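Local coordinates for protein tumor necrosis factor receptor superfamily member 16 (Rattus norvegicus, PDB 1SG1) that serves as a low-affinity cell-surface receptor for nerve growth factor, probably gripping the neurotrophin along its elongated row of disulfide-rich modules, at residues C[19-24]-C[47-52]; C[63-68]-C[79-84]; C[15-20]-C[31-36]. One frame throughout, in Å; residues are numbered along the deposited sequence.

Interaction 1: residues C[19-24]-C[47-52]; sequences CNLGEG and DVVSAT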
loop_
_atom_site.group_PDB
_atom_site.type_symbol
_atom_site.label_atom_id
_atom_site.label_comp_id
_atom_site.label_asym_id
_atom_site.label_seq_id
_atom_site.Cartn_x
_atom_site.Cartn_y
_atom_site.Cartn_z
ATOM N N CYS C 19 -6.219 -20.486 24.273
ATOM C CA CYS C 19 -6.316 -20.490 22.817
ATOM C C CYS C 19 -5.341 -19.444 22.307
ATOM O O CYS C 19 -5.548 -18.248 22.465
ATOM C CB CYS C 19 -7.732 -20.146 22.361
ATOM S SG CYS C 19 -8.984 -21.307 22.979
ATOM N N ASN C 20 -4.269 -19.932 21.707
ATOM C CA ASN C 20 -3.207 -19.106 21.170
ATOM C C ASN C 20 -3.643 -18.061 20.141
ATOM O O ASN C 20 -4.830 -17.780 19.970
ATOM C CB ASN C 20 -2.127 -20.021 20.581
ATOM C CG ASN C 20 -2.712 -21.234 19.859
ATOM O OD1 ASN C 20 -1.971 -22.098 19.382
ATOM N ND2 ASN C 20 -4.045 -21.306 19.779
ATOM N N LEU C 21 -2.654 -17.477 19.478
ATOM C CA LEU C 21 -2.882 -16.454 18.463
ATOM C C LEU C 21 -3.485 -17.069 17.210
ATOM O O LEU C 21 -2.952 -18.039 16.674
ATOM C CB LEU C 21 -1.554 -15.790 18.115
ATOM C CG LEU C 21 -1.436 -14.271 18.106
ATOM C CD1 LEU C 21 -2.068 -13.656 19.358
ATOM C CD2 LEU C 21 0.044 -13.942 18.007
ATOM N N GLY C 22 -4.595 -16.508 16.745
ATOM C CA GLY C 22 -5.225 -17.035 15.551
ATOM C C GLY C 22 -6.271 -18.088 15.831
ATOM O O GLY C 22 -6.897 -18.611 14.915
ATOM N N GLU C 23 -6.448 -18.413 17.105
ATOM C CA GLU C 23 -7.442 -19.399 17.528
ATOM C C GLU C 23 -8.307 -18.818 18.633
ATOM O O GLU C 23 -7.802 -18.166 19.536
ATOM C CB GLU C 23 -6.772 -20.687 18.034
ATOM C CG GLU C 23 -6.511 -21.731 16.951
ATOM C CD GLU C 23 -6.256 -23.129 17.514
ATOM O OE1 GLU C 23 -5.288 -23.296 18.290
ATOM O OE2 GLU C 23 -7.026 -24.061 17.177
ATOM N N GLY C 24 -9.612 -19.048 18.543
ATOM C CA GLY C 24 -10.526 -18.558 19.554
ATOM C C GLY C 24 -11.017 -19.685 20.453
ATOM O O GLY C 24 -10.649 -20.847 20.267
ATOM N N ASP C 47 -6.208 -12.005 18.067
ATOM C CA ASP C 47 -4.866 -11.449 18.231
ATOM C C ASP C 47 -4.380 -11.590 19.661
ATOM O O ASP C 47 -3.403 -10.945 20.035
ATOM C CB ASP C 47 -4.863 -9.966 17.882
ATOM C CG ASP C 47 -5.772 -9.154 18.790
ATOM O OD1 ASP C 47 -5.699 -7.908 18.755
ATOM O OD2 ASP C 47 -6.558 -9.763 19.535
ATOM N N VAL C 48 -5.057 -12.426 20.448
ATOM C CA VAL C 48 -4.719 -12.633 21.856
ATOM C C VAL C 48 -4.620 -14.112 22.293
ATOM O O VAL C 48 -5.460 -14.936 21.938
ATOM C CB VAL C 48 -5.762 -11.915 22.750
ATOM C CG1 VAL C 48 -7.116 -12.602 22.626
ATOM C CG2 VAL C 48 -5.293 -11.896 24.194
ATOM N N VAL C 49 -3.571 -14.448 23.035
ATOM C CA VAL C 49 -3.404 -15.811 23.535
ATOM C C VAL C 49 -4.152 -15.793 24.852
ATOM O O VAL C 49 -3.602 -15.466 25.892
ATOM C CB VAL C 49 -1.920 -16.183 23.768
ATOM C CG1 VAL C 49 -1.215 -16.352 22.438
ATOM C CG2 VAL C 49 -1.222 -15.104 24.576
ATOM N N SER C 50 -5.430 -16.139 24.769
ATOM C CA SER C 50 -6.341 -16.121 25.888
ATOM C C SER C 50 -7.148 -17.415 25.999
ATOM O O SER C 50 -7.455 -18.059 24.996
ATOM C CB SER C 50 -7.272 -14.925 25.699
ATOM O OG SER C 50 -8.274 -14.867 26.681
ATOM N N ALA C 51 -7.485 -17.785 27.234
ATOM C CA ALA C 51 -8.270 -18.979 27.505
ATOM C C ALA C 51 -9.673 -18.557 27.909
ATOM O O ALA C 51 -10.349 -19.259 28.652
ATOM C CB ALA C 51 -7.633 -19.791 28.616
ATOM N N THR C 52 -10.109 -17.408 27.410
ATOM C CA THR C 52 -11.432 -16.890 27.723
ATOM C C THR C 52 -12.002 -16.078 26.556
ATOM O O THR C 52 -13.181 -15.695 26.563
ATOM C CB THR C 52 -11.377 -15.995 28.975
ATOM O OG1 THR C 52 -12.595 -15.247 29.090
ATOM C CG2 THR C 52 -10.196 -15.045 28.895
#

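Interaction 2: residues C[63-68]-C[79-84]; sequences GLQSMS and CRCAYG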
loop_
_atom_site.group_PDB
_atom_site.type_symbol
_atom_site.label_atom_id
_atom_site.label_comp_id
_atom_site.label_asym_id
_atom_site.label_seq_id
_atom_site.Cartn_x
_atom_site.Cartn_y
_atom_site.Cartn_z
ATOM N N GLY C 63 -19.804 2.194 4.492
ATOM C CA GLY C 63 -19.972 3.519 3.902
ATOM C C GLY C 63 -18.798 4.093 3.120
ATOM O O GLY C 63 -18.341 3.515 2.123
ATOM N N LEU C 64 -18.343 5.259 3.571
ATOM C CA LEU C 64 -17.215 5.959 2.976
ATOM C C LEU C 64 -15.906 5.391 3.516
ATOM O O LEU C 64 -14.829 5.890 3.195
ATOM C CB LEU C 64 -17.267 7.449 3.313
ATOM C CG LEU C 64 -18.304 8.330 2.624
ATOM C CD1 LEU C 64 -18.161 9.767 3.112
ATOM C CD2 LEU C 64 -18.129 8.249 1.106
ATOM N N GLN C 65 -15.996 4.360 4.351
ATOM C CA GLN C 65 -14.802 3.756 4.937
ATOM C C GLN C 65 -14.243 2.712 3.996
ATOM O O GLN C 65 -14.998 1.936 3.419
ATOM C CB GLN C 65 -15.143 3.116 6.284
ATOM C CG GLN C 65 -15.353 4.120 7.405
ATOM C CD GLN C 65 -14.046 4.682 7.897
ATOM O OE1 GLN C 65 -13.961 5.841 8.315
ATOM N NE2 GLN C 65 -13.006 3.854 7.861
ATOM N N SER C 66 -12.923 2.692 3.840
ATOM C CA SER C 66 -12.289 1.727 2.965
ATOM C C SER C 66 -11.191 0.926 3.657
ATOM O O SER C 66 -10.496 1.395 4.558
ATOM C CB SER C 66 -11.707 2.426 1.737
ATOM O OG SER C 66 -10.604 3.231 2.103
ATOM N N MET C 67 -11.026 -0.294 3.197
ATOM C CA MET C 67 -10.046 -1.173 3.758
ATOM C C MET C 67 -8.656 -0.592 3.584
ATOM O O MET C 67 -8.240 -0.229 2.505
ATOM C CB MET C 67 -10.173 -2.537 3.081
ATOM C CG MET C 67 -9.086 -3.540 3.400
ATOM S SD MET C 67 -9.525 -5.166 2.768
ATOM C CE MET C 67 -10.523 -5.710 4.129
ATOM N N SER C 68 -7.951 -0.479 4.691
ATOM C CA SER C 68 -6.603 0.014 4.683
ATOM C C SER C 68 -5.758 -1.180 5.037
ATOM O O SER C 68 -4.579 -1.221 4.741
ATOM C CB SER C 68 -6.424 1.088 5.731
ATOM O OG SER C 68 -5.052 1.386 5.835
ATOM N N CYS C 79 -9.700 0.143 8.813
ATOM C CA CYS C 79 -10.441 0.948 7.865
ATOM C C CYS C 79 -10.128 2.425 7.954
ATOM O O CYS C 79 -10.009 2.969 9.032
ATOM C CB CYS C 79 -11.931 0.794 8.098
ATOM S SG CYS C 79 -12.589 -0.893 8.059
ATOM N N ARG C 80 -10.021 3.081 6.808
ATOM C CA ARG C 80 -9.754 4.514 6.769
ATOM C C ARG C 80 -10.711 5.157 5.777
ATOM O O ARG C 80 -11.327 4.464 4.977
ATOM C CB ARG C 80 -8.302 4.774 6.353
ATOM C CG ARG C 80 -7.327 4.753 7.526
ATOM C CD ARG C 80 -5.944 5.298 7.147
ATOM N NE ARG C 80 -5.011 4.259 6.713
ATOM C CZ ARG C 80 -4.353 4.279 5.560
ATOM N NH1 ARG C 80 -4.523 5.284 4.710
ATOM N NH2 ARG C 80 -3.511 3.300 5.264
ATOM N N CYS C 81 -10.868 6.468 5.834
ATOM C CA CYS C 81 -11.750 7.129 4.878
ATOM C C CYS C 81 -11.206 6.960 3.464
ATOM O O CYS C 81 -10.007 7.102 3.236
ATOM C CB CYS C 81 -11.877 8.619 5.195
ATOM S SG CYS C 81 -12.848 8.959 6.693
ATOM N N ALA C 82 -12.092 6.645 2.528
ATOM C CA ALA C 82 -11.739 6.459 1.118
ATOM C C ALA C 82 -10.845 7.573 0.528
ATOM O O ALA C 82 -10.668 8.640 1.120
ATOM C CB ALA C 82 -13.016 6.320 0.286
ATOM N N TYR C 83 -10.294 7.312 -0.651
ATOM C CA TYR C 83 -9.398 8.257 -1.316
ATOM C C TYR C 83 -9.831 9.720 -1.299
ATOM O O TYR C 83 -9.099 10.583 -0.802
ATOM C CB TYR C 83 -9.145 7.828 -2.764
ATOM C CG TYR C 83 -8.223 8.759 -3.542
ATOM C CD1 TYR C 83 -8.221 8.757 -4.942
ATOM C CD2 TYR C 83 -7.389 9.670 -2.886
ATOM C CE1 TYR C 83 -7.422 9.641 -5.663
ATOM C CE2 TYR C 83 -6.589 10.561 -3.597
ATOM C CZ TYR C 83 -6.609 10.544 -4.983
ATOM O OH TYR C 83 -5.828 11.432 -5.691
ATOM N N GLY C 84 -11.004 10.020 -1.832
ATOM C CA GLY C 84 -11.423 11.412 -1.859
ATOM C C GLY C 84 -11.853 12.096 -0.572
ATOM O O GLY C 84 -12.299 13.234 -0.608
#

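Interaction 3: residues C[15-20]-C[31-36]; sequences CCKACN and ANQTVC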
loop_
_atom_site.group_PDB
_atom_site.type_symbol
_atom_site.label_atom_id
_atom_site.label_comp_id
_atom_site.label_asym_id
_atom_site.label_seq_id
_atom_site.Cartn_x
_atom_site.Cartn_y
_atom_site.Cartn_z
ATOM N N CYS C 15 -5.200 -26.006 35.417
ATOM C CA CYS C 15 -5.072 -24.669 34.858
ATOM C C CYS C 15 -5.513 -24.712 33.403
ATOM O O CYS C 15 -4.799 -25.225 32.542
ATOM C CB CYS C 15 -3.622 -24.184 34.958
ATOM S SG CYS C 15 -3.290 -22.522 34.292
ATOM N N CYS C 16 -6.703 -24.186 33.142
ATOM C CA CYS C 16 -7.256 -24.157 31.800
ATOM C C CYS C 16 -6.191 -23.774 30.782
ATOM O O CYS C 16 -5.364 -22.899 31.036
ATOM C CB CYS C 16 -8.391 -23.143 31.745
ATOM S SG CYS C 16 -9.793 -23.642 32.793
ATOM N N LYS C 17 -6.202 -24.458 29.640
ATOM C CA LYS C 17 -5.258 -24.175 28.564
ATOM C C LYS C 17 -5.772 -22.929 27.863
ATOM O O LYS C 17 -6.954 -22.603 27.960
ATOM C CB LYS C 17 -5.207 -25.326 27.558
ATOM C CG LYS C 17 -4.515 -26.576 28.058
ATOM C CD LYS C 17 -4.600 -27.691 27.020
ATOM C CE LYS C 17 -3.648 -28.836 27.349
ATOM N NZ LYS C 17 -2.220 -28.390 27.313
ATOM N N ALA C 18 -4.894 -22.235 27.152
ATOM C CA ALA C 18 -5.309 -21.029 26.457
ATOM C C ALA C 18 -5.270 -21.170 24.941
ATOM O O ALA C 18 -4.421 -21.868 24.391
ATOM C CB ALA C 18 -4.446 -19.836 26.902
ATOM N N CYS C 19 -6.219 -20.486 24.273
ATOM C CA CYS C 19 -6.316 -20.490 22.817
ATOM C C CYS C 19 -5.341 -19.444 22.307
ATOM O O CYS C 19 -5.548 -18.248 22.465
ATOM C CB CYS C 19 -7.732 -20.146 22.361
ATOM S SG CYS C 19 -8.984 -21.307 22.979
ATOM N N ASN C 20 -4.269 -19.932 21.707
ATOM C CA ASN C 20 -3.207 -19.106 21.170
ATOM C C ASN C 20 -3.643 -18.061 20.141
ATOM O O ASN C 20 -4.830 -17.780 19.970
ATOM C CB ASN C 20 -2.127 -20.021 20.581
ATOM C CG ASN C 20 -2.712 -21.234 19.859
ATOM O OD1 ASN C 20 -1.971 -22.098 19.382
ATOM N ND2 ASN C 20 -4.045 -21.306 19.779
ATOM N N ALA C 31 -16.407 -27.705 33.247
ATOM C CA ALA C 31 -16.253 -29.093 33.630
ATOM C C ALA C 31 -15.000 -29.691 32.964
ATOM O O ALA C 31 -14.367 -30.596 33.511
ATOM C CB ALA C 31 -17.487 -29.876 33.235
ATOM N N ASN C 32 -14.630 -29.165 31.799
ATOM C CA ASN C 32 -13.479 -29.690 31.070
ATOM C C ASN C 32 -12.422 -28.626 30.725
ATOM O O ASN C 32 -12.606 -27.436 30.976
ATOM C CB ASN C 32 -13.976 -30.395 29.791
ATOM C CG ASN C 32 -15.144 -31.362 30.058
ATOM O OD1 ASN C 32 -14.941 -32.552 30.308
ATOM N ND2 ASN C 32 -16.367 -30.842 30.012
ATOM N N GLN C 33 -11.321 -29.088 30.139
ATOM C CA GLN C 33 -10.169 -28.266 29.752
ATOM C C GLN C 33 -10.372 -26.883 29.126
ATOM O O GLN C 33 -10.261 -25.877 29.816
ATOM C CB GLN C 33 -9.254 -29.073 28.828
ATOM C CG GLN C 33 -7.957 -29.542 29.466
ATOM C CD GLN C 33 -7.170 -28.410 30.106
ATOM O OE1 GLN C 33 -7.212 -27.266 29.647
ATOM N NE2 GLN C 33 -6.434 -28.729 31.169
ATOM N N THR C 34 -10.594 -26.858 27.811
ATOM C CA THR C 34 -10.809 -25.650 26.998
ATOM C C THR C 34 -10.823 -26.114 25.560
ATOM O O THR C 34 -9.927 -26.855 25.145
ATOM C CB THR C 34 -9.650 -24.639 27.034
ATOM O OG1 THR C 34 -9.472 -24.139 28.355
ATOM C CG2 THR C 34 -9.948 -23.462 26.103
ATOM N N VAL C 35 -11.811 -25.679 24.790
ATOM C CA VAL C 35 -11.854 -26.064 23.389
ATOM C C VAL C 35 -11.595 -24.863 22.473
ATOM O O VAL C 35 -12.368 -23.903 22.426
ATOM C CB VAL C 35 -13.188 -26.784 23.044
ATOM C CG1 VAL C 35 -14.340 -26.006 23.575
ATOM C CG2 VAL C 35 -13.313 -26.993 21.539
ATOM N N CYS C 36 -10.470 -24.937 21.764
ATOM C CA CYS C 36 -10.037 -23.898 20.831
ATOM C C CYS C 36 -10.186 -24.324 19.374
ATOM O O CYS C 36 -9.797 -25.431 18.996
ATOM C CB CYS C 36 -8.558 -23.576 21.049
ATOM S SG CYS C 36 -8.080 -23.111 22.740
#

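Interaction 1: residues C[19-24]-C[47-52]
Val49 packs against the chain of Asn20 and Leu21 beside a single antiparallel bridge between Cys19 and Ser50. In that hydrogen-bonded pair Cys19 N donates to Ser50 O at 2.8 Å and Ser50 N returns a bond to Cys19 O at 3.1 Å. Both donors stand well above the plane of the carbonyl they meet, and both bonds are bent. Followed outward, the Val49 side chain begins with CB, 4.1 Å from Asn20 CA. Its branch CG1, turned anti to the carbonyl carbon (chi1 -72°), then reaches Leu21 N at 3.5 Å and lies almost as near Asn20 CA, with the Leu21 methyl CD1 alongside at 4.2 Å. That same CD1 rests over the face of the peptide joining Asp47 to Val48, 3.1 Å from Asp47 O, so the leucine covers the chain where it leads into the bridge. Leu21 and Gly22 are the inner residues of a type II turn from Asn20 to Glu23, with Gly22 supplying the positive phi. Across the turn Asn20 ND2 gives Glu23 OE1 a nearly straight bond of 2.8 Å in the amide plane, which fixes the rotation of the amide. Polar side chains on the chain of another protein, probably the bound neurotrophin, pack on Asn20, Leu21 and Val49. The chemistry is thus one pair of backbone bonds beside a small apolar patch, and it implies a loop-to-loop tie that holds the Leu21 turn and Val49 side by side at a surface that meets another protein.

Interaction 2: residues C[63-68]-C[79-84]
Two similar torsions, chi1 -75° and chi2 -76°, fold the Gln65 side chain back across the neighbouring strand, so that its amide lies by the backbone of Cys79 and Arg80. NE2 comes 3.3 Å from Cys79 CB, and OE1 at the other end of the amide sits 3.7 Å from Cys81 SG. In Ser66, chi1 of 69° sets OG between the backbone N and the carbonyl carbon, where it can share an acceptor with its own N. Arg80 O takes both: a short, straight bond of 2.6 Å from Ser66 N, close to the C=O axis, and a longer one of 3.2 Å from Ser66 OG, which approaches from above the carbonyl plane. Arg80 N answers with a bond to Ser66 O at 2.9 Å, completing the hydrogen-bonded pair. Beyond it Ala82 N donates to Leu64 O at 2.9 Å. Gln65 with Cys81 and Met67 with Cys79 are the flanking non-hydrogen-bonded pairs. On the face that carries Ser66 and Arg80, the arginine bends at chi3 and lays one face of its guanidinium over Ser68 CB, 3.6 Å from NE. The contact is the open half of the antiparallel hairpin of strands 65-69 and 78-81. Disulfides tie the residues before and after Arg80, Cys79 to Cys61 and Cys81 to Cys94, about where the chain passes from one cysteine-rich module to the next; Leu64 and Gln65 touch Cys94 of strand 94-96 and Cys81 meets Gln87 of strand 85-87.

Interaction 3: residues C[15-20]-C[31-36]
Residues 15-19 and 33-36 run side by side in the same direction, 9° apart end to end. Their CA atoms stay about one strand spacing or more from each other, 5.4 Å at Cys16 and Gln33 and 6.0 Å at Lys17 and Thr34, yet no backbone-to-backbone hydrogen bond joins them. The side chain of Gln33 does that work instead: bent at chi2 (-53°), it brings OE1 to Lys17 N, which lies in the carbonyl plane and donates at 3.0 Å. The aliphatic part of Lys17 crosses the glutamine obliquely, with CG 3.2 Å from the same OE1, while the ammonium end leads away. Thr34 points across to the chain of Lys17 and Cys19. Its OG1 is 3.0 Å from Lys17 O, and its methyl CG2 lies 3.9 Å from Cys19 SG. The far end is closed covalently by the disulfide of Cys19 SG and Cys36 SG, whose chi3 of -89° gives it a left-handed twist. Cys15 and Cys16 are tied in turn to Cys4 and Cys29, in the ladder of disulfides characteristic of tumor necrosis factor receptor modules. With no helix and only the short two-stranded sheet 23-27 and 35-38 close by, the chemistry implies that covalent cross-links, aided by a side-chain amide standing in for a backbone partner, set the path of the chain.

In the fold
Interactions 1 and 3 belong together: both start from the chain around Cys19 and Asn20, reach the two-stranded sheet 23-27 and 35-38, and touch where Ala51 packs on Lys17 and Ala18. They are partly buried, but lie toward one end of the elongated molecule, whereas interaction 2 is a surface contact near the centre of the chain, about 29 Å from interaction 1 and 38 Å from interaction 3, centre to centre. The chemistry changes accordingly. Interaction 2 is regular hairpin bonding, interaction 1 an isolated bridge with apolar packing, and interaction 3 a disulfide supplemented by side-chain-to-backbone bonding. Each contact contains cystine residues, but only interaction 3 has a disulfide running between its two segments.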